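Local coordinates for Lic12234 (Leptospira interrogans, PDB 4TZH), which is of unknown function but, as a leucine-rich repeat protein of a pathogen, is a candidate virulence factor that probably works by binding partner molecules, at residues L152-L158 with L179-Q183. Numbering follows the deposited sequence.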
# COMPACT_ATOMS: atom_id res chain seq x y z
N LEU A 152 8.29 14.24 -3.74
CA LEU A 152 8.83 12.89 -3.97
C LEU A 152 10.35 12.88 -3.81
O LEU A 152 10.94 11.90 -3.38
CB LEU A 152 8.41 12.38 -5.36
CG LEU A 152 8.35 10.87 -5.50
CD1 LEU A 152 7.22 10.28 -4.71
CD2 LEU A 152 8.16 10.47 -6.95
N GLY A 153 10.97 14.03 -4.08
CA GLY A 153 12.41 14.19 -3.93
C GLY A 153 12.89 14.08 -2.50
O GLY A 153 14.10 13.95 -2.26
N GLN A 154 11.96 14.11 -1.51
CA GLN A 154 12.30 13.96 -0.10
C GLN A 154 12.56 12.51 0.26
O GLN A 154 13.04 12.25 1.37
CB GLN A 154 11.18 14.52 0.80
CG GLN A 154 10.93 16.03 0.62
CD GLN A 154 9.62 16.51 1.22
OE1 GLN A 154 8.85 15.76 1.86
NE2 GLN A 154 9.32 17.78 1.01
N LEU A 155 12.22 11.55 -0.64
CA LEU A 155 12.37 10.12 -0.35
C LEU A 155 13.81 9.70 -0.61
O LEU A 155 14.13 9.14 -1.65
CB LEU A 155 11.37 9.29 -1.18
CG LEU A 155 9.90 9.68 -1.03
CD1 LEU A 155 9.04 8.82 -1.93
CD2 LEU A 155 9.43 9.57 0.40
N LYS A 156 14.68 9.97 0.36
CA LYS A 156 16.12 9.75 0.21
C LYS A 156 16.57 8.30 0.15
O LYS A 156 17.68 8.03 -0.34
CB LYS A 156 16.91 10.51 1.29
CG LYS A 156 16.58 12.00 1.37
CD LYS A 156 17.01 12.76 0.11
CE LYS A 156 16.67 14.22 0.19
NZ LYS A 156 17.07 14.95 -1.05
N LYS A 157 15.73 7.35 0.58
CA LYS A 157 16.09 5.94 0.54
C LYS A 157 15.48 5.27 -0.70
O LYS A 157 15.73 4.08 -0.93
CB LYS A 157 15.58 5.24 1.80
CG LYS A 157 16.43 5.54 3.04
CD LYS A 157 15.91 4.80 4.27
CE LYS A 157 15.91 3.30 4.15
NZ LYS A 157 15.79 2.68 5.50
N LEU A 158 14.76 6.05 -1.51
CA LEU A 158 14.12 5.47 -2.70
C LEU A 158 15.19 4.99 -3.69
O LEU A 158 16.08 5.78 -4.09
CB LEU A 158 13.18 6.49 -3.31
CG LEU A 158 12.18 5.93 -4.32
CD1 LEU A 158 11.22 4.94 -3.64
CD2 LEU A 158 11.43 7.03 -5.01
N LEU A 179 14.75 15.83 -9.37
CA LEU A 179 14.27 15.73 -7.99
C LEU A 179 15.19 14.87 -7.12
O LEU A 179 15.26 15.08 -5.90
CB LEU A 179 12.84 15.14 -7.92
CG LEU A 179 11.71 15.87 -8.65
CD1 LEU A 179 10.43 15.07 -8.55
CD2 LEU A 179 11.51 17.30 -8.08
N PHE A 180 15.90 13.91 -7.75
CA PHE A 180 16.80 12.95 -7.08
C PHE A 180 18.24 13.10 -7.57
O PHE A 180 18.97 12.10 -7.61
CB PHE A 180 16.34 11.53 -7.40
CG PHE A 180 14.90 11.25 -7.07
CD1 PHE A 180 14.53 10.85 -5.79
CD2 PHE A 180 13.92 11.34 -8.05
CE1 PHE A 180 13.20 10.54 -5.50
CE2 PHE A 180 12.59 11.06 -7.75
CZ PHE A 180 12.24 10.65 -6.48
N ARG A 181 18.63 14.32 -7.95
CA ARG A 181 19.92 14.68 -8.53
C ARG A 181 21.11 13.83 -8.05
O ARG A 181 21.69 13.12 -8.87
CB ARG A 181 20.22 16.18 -8.35
CG ARG A 181 21.26 16.71 -9.33
CD ARG A 181 21.50 18.20 -9.15
NE ARG A 181 22.61 18.67 -9.98
CZ ARG A 181 22.94 19.95 -10.13
NH1 ARG A 181 22.26 20.90 -9.50
NH2 ARG A 181 23.96 20.29 -10.90
N ASN A 182 21.47 13.89 -6.76
CA ASN A 182 22.66 13.17 -6.26
C ASN A 182 22.43 11.70 -5.94
O ASN A 182 23.33 10.88 -6.16
CB ASN A 182 23.25 13.89 -5.04
CG ASN A 182 23.57 15.35 -5.26
OD1 ASN A 182 24.28 15.74 -6.19
ND2 ASN A 182 23.05 16.20 -4.38
N GLN A 183 21.25 11.39 -5.40
CA GLN A 183 20.78 10.10 -4.91
C GLN A 183 20.96 8.88 -5.83
O GLN A 183 20.78 8.99 -7.05
CB GLN A 183 19.31 10.26 -4.59
CG GLN A 183 18.70 9.14 -3.77
CD GLN A 183 17.31 9.53 -3.40
OE1 GLN A 183 17.04 10.68 -3.03
NE2 GLN A 183 16.40 8.59 -3.50
O HOH W 1 16.54 13.30 -3.24
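The amide of Gln183 reaches across to the turn at 155-158 and gives both protons of NE2 to backbone carbonyls. One N-H goes to Leu158 O at 2.9 Å, with the acceptor lying almost in the amide plane; the other goes to Leu155 O at 3.0 Å, tilted 24° from that plane. Each bond uses a carbonyl lone pair, though both are bent, near 145° at the hydrogen. Leu155 O also accepts from Leu158 N, the bond that closes the type I turn, so the glutamine grips a turn already held from within. Glutamine suits this place because its chain, with CG anti to the backbone N (chi1 -167°) and extended beyond, is long enough to carry a two-proton donor to both carbonyls.

The carbonyl end of the same amide meets a water, which accepts from Lys156 NZ at 2.8 Å and lies within bonding distance of Gln183 OE1 and Gly153 O, able to donate to either. Exposed Lys156 suits the rim: its long chain, bent at chi2, crosses the glutamine at about a right angle and puts NZ at the water.

Apolar packing surrounds Phe180. Gly153 CA sits over one ring face, Leu152 CG lies 4.0 Å from Phe180 CZ, and Leu158 CD2 lies 4.0 Å from Phe180 CE1. These buried apolar residues fill the interior beside Leu161. Closer still, Leu152 O makes an oblique contact with Phe180 CE1 at 3.4 Å. Lacking a side chain, Gly153 lets the backbones approach, its CA 3.6 Å from Leu179 O.

Leucines and a glycine packed round one phenylalanine, with a glutamine-held turn, thus join two loops at the C-terminal end of the leucine-rich repeat solenoid, where strand 186-188 is the last of the parallel sheet.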